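Local coordinates for enterochelin esterase (Salmonella enterica subsp. enterica serovar Typhimurium, PDB 3MGA), which probably hydrolyses the ester bonds of the siderophore enterobactin in its iron-loaded form, so that the iron can be released inside the cell, at residues Leu343-Ala349 against Ser373-Val379; Gly281-Val285 against Leu399-Leu403. One frame throughout, in Å; residues are numbered along the deposited sequence. Where two conformers were deposited one is given.

Interaction 1: residues Leu343-Ala349 against Ser373-Val379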
ATOM      1  N   LEU A 343      -0.066  -2.950 -23.946  1.00 48.69           N
ATOM      2  CA  LEU A 343      -0.103  -3.116 -22.502  1.00 47.54           C
ATOM      3  C   LEU A 343      -1.465  -2.785 -21.931  1.00 45.71           C
ATOM      4  O   LEU A 343      -2.172  -1.929 -22.453  1.00 47.64           O
ATOM      5  CB  LEU A 343       0.914  -2.197 -21.811  1.00 47.65           C
ATOM      6  CG  LEU A 343       2.409  -2.345 -22.095  1.00 50.83           C
ATOM      7  CD1 LEU A 343       3.186  -1.307 -21.275  1.00 48.15           C
ATOM      8  CD2 LEU A 343       2.883  -3.745 -21.776  1.00 49.88           C
ATOM      9  N   ARG A 344      -1.833  -3.485 -20.864  1.00 44.54           N
ATOM     10  CA  ARG A 344      -3.073  -3.205 -20.160  1.00 43.33           C
ATOM     11  C   ARG A 344      -2.522  -2.624 -18.856  1.00 41.86           C
ATOM     12  O   ARG A 344      -1.694  -3.250 -18.205  1.00 41.01           O
ATOM     13  CB  ARG A 344      -3.919  -4.458 -19.925  1.00 42.53           C
ATOM     14  CG  ARG A 344      -3.747  -5.549 -20.990  1.00 44.78           C
ATOM     15  CD  ARG A 344      -4.975  -6.460 -21.210  1.00 46.02           C
ATOM     16  NE  ARG A 344      -5.996  -6.418 -20.151  1.00 45.21           N
ATOM     17  CZ  ARG A 344      -7.206  -5.858 -20.307  1.00 44.66           C
ATOM     18  NH1 ARG A 344      -7.571  -5.338 -21.486  1.00 46.79           N
ATOM     19  NH2 ARG A 344      -8.077  -5.847 -19.307  1.00 39.48           N
ATOM     20  N   ILE A 345      -2.935  -1.418 -18.492  1.00 42.08           N
ATOM     21  CA  ILE A 345      -2.381  -0.780 -17.306  1.00 42.47           C
ATOM     22  C   ILE A 345      -3.428  -0.292 -16.321  1.00 41.50           C
ATOM     23  O   ILE A 345      -4.372   0.397 -16.702  1.00 42.09           O
ATOM     24  CB  ILE A 345      -1.502   0.438 -17.706  1.00 43.80           C
ATOM     25  CG1 ILE A 345      -0.464   0.041 -18.761  1.00 46.35           C
ATOM     26  CG2 ILE A 345      -0.824   1.018 -16.508  1.00 42.18           C
ATOM     27  CD1 ILE A 345       0.409   1.183 -19.210  1.00 46.75           C
ATOM     28  N   VAL A 346      -3.272  -0.705 -15.065  1.00 39.82           N
ATOM     29  CA  VAL A 346      -4.124  -0.256 -13.986  1.00 39.27           C
ATOM     30  C   VAL A 346      -3.245   0.754 -13.256  1.00 39.36           C
ATOM     31  O   VAL A 346      -2.141   0.431 -12.812  1.00 37.29           O
ATOM     32  CB  VAL A 346      -4.541  -1.384 -13.036  1.00 39.26           C
ATOM     33  CG1 VAL A 346      -5.214  -0.799 -11.782  1.00 40.45           C
ATOM     34  CG2 VAL A 346      -5.459  -2.371 -13.742  1.00 39.52           C
ATOM     35  N   LEU A 347      -3.718   1.986 -13.170  1.00 39.58           N
ATOM     36  CA  LEU A 347      -2.948   3.035 -12.553  1.00 40.83           C
ATOM     37  C   LEU A 347      -3.788   3.574 -11.407  1.00 40.13           C
ATOM     38  O   LEU A 347      -4.811   4.222 -11.614  1.00 40.33           O
ATOM     39  CB  LEU A 347      -2.625   4.089 -13.616  1.00 42.39           C
ATOM     40  CG  LEU A 347      -1.467   5.053 -13.392  1.00 44.85           C
ATOM     41  CD1 LEU A 347      -0.176   4.294 -13.129  1.00 45.23           C
ATOM     42  CD2 LEU A 347      -1.323   5.958 -14.609  1.00 44.79           C
ATOM     43  N   GLU A 348      -3.374   3.233 -10.190  1.00 39.43           N
ATOM     44  CA  GLU A 348      -4.081   3.633  -8.988  1.00 39.32           C
ATOM     45  C   GLU A 348      -3.271   4.594  -8.135  1.00 39.07           C
ATOM     46  O   GLU A 348      -2.043   4.491  -8.054  1.00 39.56           O
ATOM     47  CB  GLU A 348      -4.439   2.397  -8.170  1.00 39.02           C
ATOM     48  CG  GLU A 348      -4.883   2.697  -6.743  1.00 42.71           C
ATOM     49  CD  GLU A 348      -5.045   1.446  -5.923  1.00 47.79           C
ATOM     50  OE1 GLU A 348      -5.746   0.522  -6.397  1.00 52.92           O
ATOM     51  OE2 GLU A 348      -4.491   1.396  -4.796  1.00 46.72           O
ATOM     52  N   ALA A 349      -3.982   5.517  -7.496  1.00 39.31           N
ATOM     53  CA  ALA A 349      -3.388   6.519  -6.614  1.00 40.40           C
ATOM     54  C   ALA A 349      -4.490   7.125  -5.754  1.00 40.58           C
ATOM     55  O   ALA A 349      -5.637   7.237  -6.194  1.00 42.01           O
ATOM     56  CB  ALA A 349      -2.693   7.588  -7.414  1.00 41.61           C
ATOM     57  N   SER A 373      -4.683  -0.193 -23.281  1.00 69.26           N
ATOM     58  CA  SER A 373      -5.837  -0.167 -22.384  1.00 65.91           C
ATOM     59  C   SER A 373      -5.378   0.291 -20.999  1.00 61.66           C
ATOM     60  O   SER A 373      -4.625  -0.411 -20.342  1.00 59.81           O
ATOM     61  CB  SER A 373      -6.451  -1.563 -22.306  1.00 65.14           C
ATOM     62  OG  SER A 373      -6.733  -2.056 -23.605  1.00 67.25           O
ATOM     63  N   ILE A 374      -5.828   1.471 -20.575  1.00 60.08           N
ATOM     64  CA  ILE A 374      -5.448   2.050 -19.281  1.00 57.05           C
ATOM     65  C   ILE A 374      -6.659   2.174 -18.366  1.00 54.56           C
ATOM     66  O   ILE A 374      -7.690   2.689 -18.775  1.00 56.40           O
ATOM     67  CB  ILE A 374      -4.894   3.485 -19.444  1.00 58.55           C
ATOM     68  CG1 ILE A 374      -3.843   3.566 -20.550  1.00 60.79           C
ATOM     69  CG2 ILE A 374      -4.318   3.985 -18.114  1.00 57.89           C
ATOM     70  CD1 ILE A 374      -2.578   2.798 -20.255  1.00 61.41           C
ATOM     71  N   PHE A 375      -6.528   1.708 -17.128  1.00 51.85           N
ATOM     72  CA  PHE A 375      -7.606   1.789 -16.144  1.00 49.90           C
ATOM     73  C   PHE A 375      -7.227   2.754 -15.031  1.00 48.11           C
ATOM     74  O   PHE A 375      -6.410   2.428 -14.188  1.00 47.57           O
ATOM     75  CB  PHE A 375      -7.865   0.425 -15.513  1.00 48.65           C
ATOM     76  CG  PHE A 375      -8.264  -0.633 -16.488  1.00 51.80           C
ATOM     77  CD1 PHE A 375      -7.303  -1.414 -17.112  1.00 54.27           C
ATOM     78  CD2 PHE A 375      -9.600  -0.863 -16.771  1.00 53.36           C
ATOM     79  CE1 PHE A 375      -7.668  -2.395 -18.006  1.00 56.86           C
ATOM     80  CE2 PHE A 375      -9.973  -1.844 -17.662  1.00 55.27           C
ATOM     81  CZ  PHE A 375      -9.011  -2.610 -18.284  1.00 58.37           C
ATOM     82  N   TRP A 376      -7.821   3.939 -15.019  1.00 48.46           N
ATOM     83  CA  TRP A 376      -7.532   4.915 -13.973  1.00 47.84           C
ATOM     84  C   TRP A 376      -8.432   4.657 -12.759  1.00 46.40           C
ATOM     85  O   TRP A 376      -9.646   4.569 -12.898  1.00 47.36           O
ATOM     86  CB  TRP A 376      -7.724   6.345 -14.498  1.00 49.38           C
ATOM     87  CG  TRP A 376      -7.469   7.381 -13.466  1.00 48.33           C
ATOM     88  CD1 TRP A 376      -8.398   8.043 -12.730  1.00 48.89           C
ATOM     89  CD2 TRP A 376      -6.190   7.849 -13.019  1.00 49.01           C
ATOM     90  NE1 TRP A 376      -7.781   8.909 -11.856  1.00 49.09           N
ATOM     91  CE2 TRP A 376      -6.426   8.809 -12.011  1.00 48.37           C
ATOM     92  CE3 TRP A 376      -4.869   7.558 -13.378  1.00 50.79           C
ATOM     93  CZ2 TRP A 376      -5.396   9.487 -11.361  1.00 48.97           C
ATOM     94  CZ3 TRP A 376      -3.839   8.230 -12.725  1.00 52.43           C
ATOM     95  CH2 TRP A 376      -4.112   9.187 -11.728  1.00 50.93           C
ATOM     96  N   ARG A 377      -7.830   4.533 -11.579  0.50 45.10           N
ATOM     97  CA  ARG A 377      -8.582   4.285 -10.347  0.50 44.45           C
ATOM     98  C   ARG A 377      -8.157   5.240  -9.226  0.50 44.54           C
ATOM     99  O   ARG A 377      -7.024   5.190  -8.756  0.50 44.36           O
ATOM    100  CB  ARG A 377      -8.421   2.823  -9.899  0.50 42.52           C
ATOM    101  CG  ARG A 377      -9.071   1.781 -10.842  0.50 42.73           C
ATOM    102  CD  ARG A 377     -10.587   2.006 -10.945  0.50 44.57           C
ATOM    103  NE  ARG A 377     -11.291   1.018 -11.764  0.50 41.89           N
ATOM    104  CZ  ARG A 377     -11.485   1.123 -13.076  0.50 41.68           C
ATOM    105  NH1 ARG A 377     -11.005   2.163 -13.748  0.50 38.35           N
ATOM    106  NH2 ARG A 377     -12.144   0.173 -13.723  0.50 43.56           N
ATOM    107  N   GLN A 378      -9.079   6.107  -8.810  1.00 45.54           N
ATOM    108  CA  GLN A 378      -8.836   7.071  -7.734  1.00 46.34           C
ATOM    109  C   GLN A 378      -9.329   6.430  -6.461  1.00 44.89           C
ATOM    110  O   GLN A 378     -10.405   5.840  -6.445  1.00 44.84           O
ATOM    111  CB  GLN A 378      -9.621   8.362  -7.931  1.00 49.17           C
ATOM    112  CG  GLN A 378      -9.291   9.091  -9.193  1.00 54.77           C
ATOM    113  CD  GLN A 378     -10.049  10.396  -9.342  1.00 60.45           C
ATOM    114  OE1 GLN A 378     -10.692  10.875  -8.403  1.00 63.41           O
ATOM    115  NE2 GLN A 378      -9.972  10.982 -10.529  1.00 63.10           N
ATOM    116  N   VAL A 379      -8.561   6.574  -5.389  1.00 43.48           N
ATOM    117  CA  VAL A 379      -8.915   5.986  -4.120  1.00 43.04           C
ATOM    118  C   VAL A 379      -9.040   7.060  -3.044  1.00 43.74           C
ATOM    119  O   VAL A 379      -8.202   7.953  -2.936  1.00 43.08           O
ATOM    120  CB  VAL A 379      -7.864   4.902  -3.706  1.00 41.87           C
ATOM    121  CG1 VAL A 379      -8.232   4.251  -2.388  1.00 40.72           C
ATOM    122  CG2 VAL A 379      -7.763   3.841  -4.784  1.00 41.95           C
TER
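Strands 344-349 and 373-379 run parallel, 4.6 Å apart at their axes and 15° off exact alignment, joined by a ladder of seven backbone hydrogen bonds in which Ser373, Phe375 and Arg377 each bond through both N and O to the residues that flank their partner in the other strand. The shortest rung, Phe375 N to Ile345 O at 2.6 Å, is nearly straight; toward the far end the bond from Ala349 N to Arg377 O is weak.

On the face carrying Arg344, Val346 and Glu348, Phe375 is the largest contributor from strand 373-379. Its CZ comes within 3.5 Å of Arg344 NH2, which lies at the ring edge while CE1 of the ring sits over one face of the guanidinium; the two planes are 67° apart. A bend of the Arg344 chain at chi3 (-16°) accompanies this approach, and hydrogen bonds from NE and NH2 to the carbonyls of Leu399 and Leu398 fix its rotation. Further along, Val379 CG2 packs 3.7 Å from Glu348 CG, while OE2 is held by Gln312.

On the opposite face of the sheet, Ile345 and Ile374 lie side by side, their CD1 atoms 3.6 Å apart. Leu347 CD2 meets Trp376 CZ3 at 3.9 Å, at the indole edge.

With helix 354-367 between them, the two strands make a beta-alpha-beta unit at the edge of the sheet, strand 373-379 being outermost. That helix packs on the Ile374 and Trp376 face, helix 385-399 on the Val346 face, and strand 308-312 continues the sheet beyond strand 344-350.

Interaction 2: residues Gly281-Val285 against Leu399-Leu403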
ATOM      1  N   GLY A 281       0.254 -10.936 -22.709  1.00 48.72           N
ATOM      2  CA  GLY A 281      -1.079 -10.372 -22.479  1.00 47.66           C
ATOM      3  C   GLY A 281      -1.753 -10.680 -21.154  1.00 45.10           C
ATOM      4  O   GLY A 281      -2.694  -9.998 -20.774  1.00 43.80           O
ATOM      5  N   ARG A 282      -1.327 -11.739 -20.478  1.00 44.71           N
ATOM      6  CA  ARG A 282      -1.893 -12.076 -19.165  1.00 43.94           C
ATOM      7  C   ARG A 282      -0.821 -12.219 -18.095  1.00 41.84           C
ATOM      8  O   ARG A 282      -1.068 -12.811 -17.050  1.00 42.03           O
ATOM      9  CB  ARG A 282      -2.752 -13.335 -19.212  1.00 44.85           C
ATOM     10  CG  ARG A 282      -2.099 -14.572 -19.790  1.00 47.32           C
ATOM     11  CD  ARG A 282      -2.997 -15.751 -19.509  1.00 49.25           C
ATOM     12  NE  ARG A 282      -2.771 -16.885 -20.391  1.00 55.76           N
ATOM     13  CZ  ARG A 282      -3.527 -17.194 -21.442  1.00 57.69           C
ATOM     14  NH1 ARG A 282      -4.591 -16.469 -21.761  1.00 59.06           N
ATOM     15  NH2 ARG A 282      -3.223 -18.258 -22.174  1.00 63.99           N
ATOM     16  N   THR A 283       0.354 -11.657 -18.362  1.00 40.60           N
ATOM     17  CA  THR A 283       1.458 -11.701 -17.442  1.00 38.58           C
ATOM     18  C   THR A 283       1.461 -10.389 -16.679  1.00 38.43           C
ATOM     19  O   THR A 283       1.661  -9.304 -17.255  1.00 39.08           O
ATOM     20  CB  THR A 283       2.777 -11.924 -18.177  1.00 39.60           C
ATOM     21  OG1 THR A 283       2.702 -13.160 -18.913  1.00 42.25           O
ATOM     22  CG2 THR A 283       3.928 -11.991 -17.196  1.00 38.14           C
ATOM     23  N   VAL A 284       1.243 -10.489 -15.372  1.00 36.09           N
ATOM     24  CA  VAL A 284       1.168  -9.320 -14.540  1.00 34.20           C
ATOM     25  C   VAL A 284       2.401  -9.022 -13.717  1.00 33.54           C
ATOM     26  O   VAL A 284       3.096  -9.911 -13.251  1.00 33.32           O
ATOM     27  CB  VAL A 284      -0.020  -9.428 -13.555  1.00 34.64           C
ATOM     28  CG1 VAL A 284       0.046  -8.307 -12.477  1.00 32.41           C
ATOM     29  CG2 VAL A 284      -1.341  -9.405 -14.311  1.00 32.31           C
ATOM     30  N   VAL A 285       2.658  -7.733 -13.569  1.00 32.32           N
ATOM     31  CA  VAL A 285       3.693  -7.238 -12.714  1.00 31.41           C
ATOM     32  C   VAL A 285       2.923  -6.197 -11.894  1.00 31.01           C
ATOM     33  O   VAL A 285       2.339  -5.253 -12.438  1.00 30.59           O
ATOM     34  CB  VAL A 285       4.879  -6.672 -13.477  1.00 33.53           C
ATOM     35  CG1 VAL A 285       5.845  -6.033 -12.517  1.00 34.31           C
ATOM     36  CG2 VAL A 285       5.574  -7.802 -14.277  1.00 32.73           C
ATOM     37  N   LEU A 399      -7.015  -6.368 -14.917  1.00 36.08           N
ATOM     38  CA  LEU A 399      -5.990  -6.828 -15.846  1.00 37.76           C
ATOM     39  C   LEU A 399      -6.331  -8.178 -16.495  1.00 38.40           C
ATOM     40  O   LEU A 399      -5.975  -8.414 -17.643  1.00 40.29           O
ATOM     41  CB  LEU A 399      -4.625  -6.888 -15.166  1.00 36.75           C
ATOM     42  CG  LEU A 399      -4.076  -5.520 -14.771  1.00 38.58           C
ATOM     43  CD1 LEU A 399      -2.800  -5.663 -13.953  1.00 38.61           C
ATOM     44  CD2 LEU A 399      -3.850  -4.658 -16.010  1.00 37.49           C
ATOM     45  N   TRP A 400      -7.011  -9.057 -15.763  1.00 37.26           N
ATOM     46  CA  TRP A 400      -7.380 -10.365 -16.312  1.00 37.15           C
ATOM     47  C   TRP A 400      -8.842 -10.468 -16.697  1.00 38.83           C
ATOM     48  O   TRP A 400      -9.339 -11.559 -16.940  1.00 39.32           O
ATOM     49  CB  TRP A 400      -7.054 -11.505 -15.337  1.00 35.82           C
ATOM     50  CG  TRP A 400      -5.623 -11.806 -15.169  1.00 32.86           C
ATOM     51  CD1 TRP A 400      -4.676 -11.850 -16.148  1.00 34.13           C
ATOM     52  CD2 TRP A 400      -4.990 -12.269 -13.980  1.00 34.31           C
ATOM     53  NE1 TRP A 400      -3.470 -12.237 -15.626  1.00 33.04           N
ATOM     54  CE2 TRP A 400      -3.639 -12.513 -14.295  1.00 34.95           C
ATOM     55  CE3 TRP A 400      -5.428 -12.485 -12.668  1.00 34.14           C
ATOM     56  CZ2 TRP A 400      -2.725 -12.958 -13.350  1.00 35.74           C
ATOM     57  CZ3 TRP A 400      -4.526 -12.919 -11.735  1.00 34.48           C
ATOM     58  CH2 TRP A 400      -3.186 -13.159 -12.079  1.00 36.96           C
ATOM     59  N   GLN A 401      -9.526  -9.333 -16.783  1.00 41.23           N
ATOM     60  CA  GLN A 401     -10.949  -9.328 -17.138  1.00 43.53           C
ATOM     61  C   GLN A 401     -11.281 -10.165 -18.385  1.00 45.48           C
ATOM     62  O   GLN A 401     -12.275 -10.870 -18.382  1.00 46.35           O
ATOM     63  CB  GLN A 401     -11.457  -7.903 -17.317  1.00 43.52           C
ATOM     64  CG  GLN A 401     -12.970  -7.794 -17.354  1.00 48.43           C
ATOM     65  CD  GLN A 401     -13.438  -6.351 -17.462  1.00 55.18           C
ATOM     66  OE1 GLN A 401     -14.120  -5.839 -16.569  1.00 60.99           O
ATOM     67  NE2 GLN A 401     -13.023  -5.671 -18.525  1.00 57.18           N
ATOM     68  N   PRO A 402     -10.460 -10.080 -19.452  1.00 48.30           N
ATOM     69  CA  PRO A 402     -10.771 -10.876 -20.657  1.00 51.97           C
ATOM     70  C   PRO A 402     -10.839 -12.388 -20.413  1.00 53.53           C
ATOM     71  O   PRO A 402     -11.769 -13.035 -20.887  1.00 55.75           O
ATOM     72  CB  PRO A 402      -9.625 -10.533 -21.620  1.00 52.47           C
ATOM     73  CG  PRO A 402      -9.166  -9.177 -21.191  1.00 51.77           C
ATOM     74  CD  PRO A 402      -9.345  -9.138 -19.690  1.00 47.76           C
ATOM     75  N   LEU A 403      -9.865 -12.938 -19.688  1.00 53.60           N
ATOM     76  CA  LEU A 403      -9.852 -14.368 -19.374  1.00 55.32           C
ATOM     77  C   LEU A 403     -10.994 -14.726 -18.442  1.00 54.75           C
ATOM     78  O   LEU A 403     -11.703 -15.696 -18.666  1.00 56.12           O
ATOM     79  CB  LEU A 403      -8.557 -14.790 -18.670  1.00 55.31           C
ATOM     80  CG  LEU A 403      -7.199 -14.713 -19.354  1.00 58.84           C
ATOM     81  CD1 LEU A 403      -6.805 -13.275 -19.654  1.00 61.95           C
ATOM     82  CD2 LEU A 403      -6.176 -15.363 -18.442  1.00 60.22           C
TER
HETATM   83  O   HOH W   1      -5.044 -10.273 -19.399  1.00 36.96           O
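Trp400 and Arg282 meet through one side-chain-to-backbone hydrogen bond, at a place where the end of an alpha/beta-hydrolase domain folds back on the start of a central strand of its sheet. Indole NE1 donates to Arg282 O over 2.9 Å, at an N-H...O angle of 168°. The acceptor lies in the indole plane, 6° out of it, yet the donor stands above the plane of the carbonyl and does not follow a lone pair. Two residues further on, Val284 CG2 rests over a face of the same indole, off centre toward its rim and 3.9 Å from CE2. The ring is thus fixed by its edge and supported on a face, in a largely buried setting.

Leu399 and Leu403 extend the contact on either side of Trp400 in sequence. Leu399 CD1 approaches Val284 CG2 at 4.0 Å. Leu403 crosses the Arg282 chain at about a right angle, bringing its CD2 to 3.4 Å from CD of the arginine. With chi1 at 54°, CG of Arg282 lies between the backbone N and the carbonyl carbon, and from there the chain runs extended to NE, past the leucine, toward the salt bridge of NH2 with Glu201.

In the next shell, Pro203 and Ala205 pack against Trp400, and Val284 pairs through its backbone with Leu204 and Ile206 of the adjoining strand. Trp400 directly follows helix 385-399 and occupies the N-cap position of the short helix 401-404, so the indole projects from the junction between two helices. There a water ties the backbones together, donating to Gly281 O and to Leu399 O, its oxygen 2.7 Å from each.

Overall arrangement
The centres of interactions 1 and 2 lie 13 Å apart on the same side of the chain's centre, and both reach the mixed eight-stranded sheet of the esterase domain. Along the chain, interaction 1 is nested inside the loop that interaction 2 closes. Helix 385-399, which follows strand 373-379, returns across the sheet from its edge toward strand 284-288, with strands 308-312 and 344-350 between. The two sites touch directly: Leu399 CG packs on Val346 CG2, and Pro402 CD lies near Arg344 NH2. Strand 284-288 runs from interaction 2 toward a Gly287-Ser289-Gly291 pattern consistent with a nucleophile elbow, so interaction 2 lies at the other end of this strand.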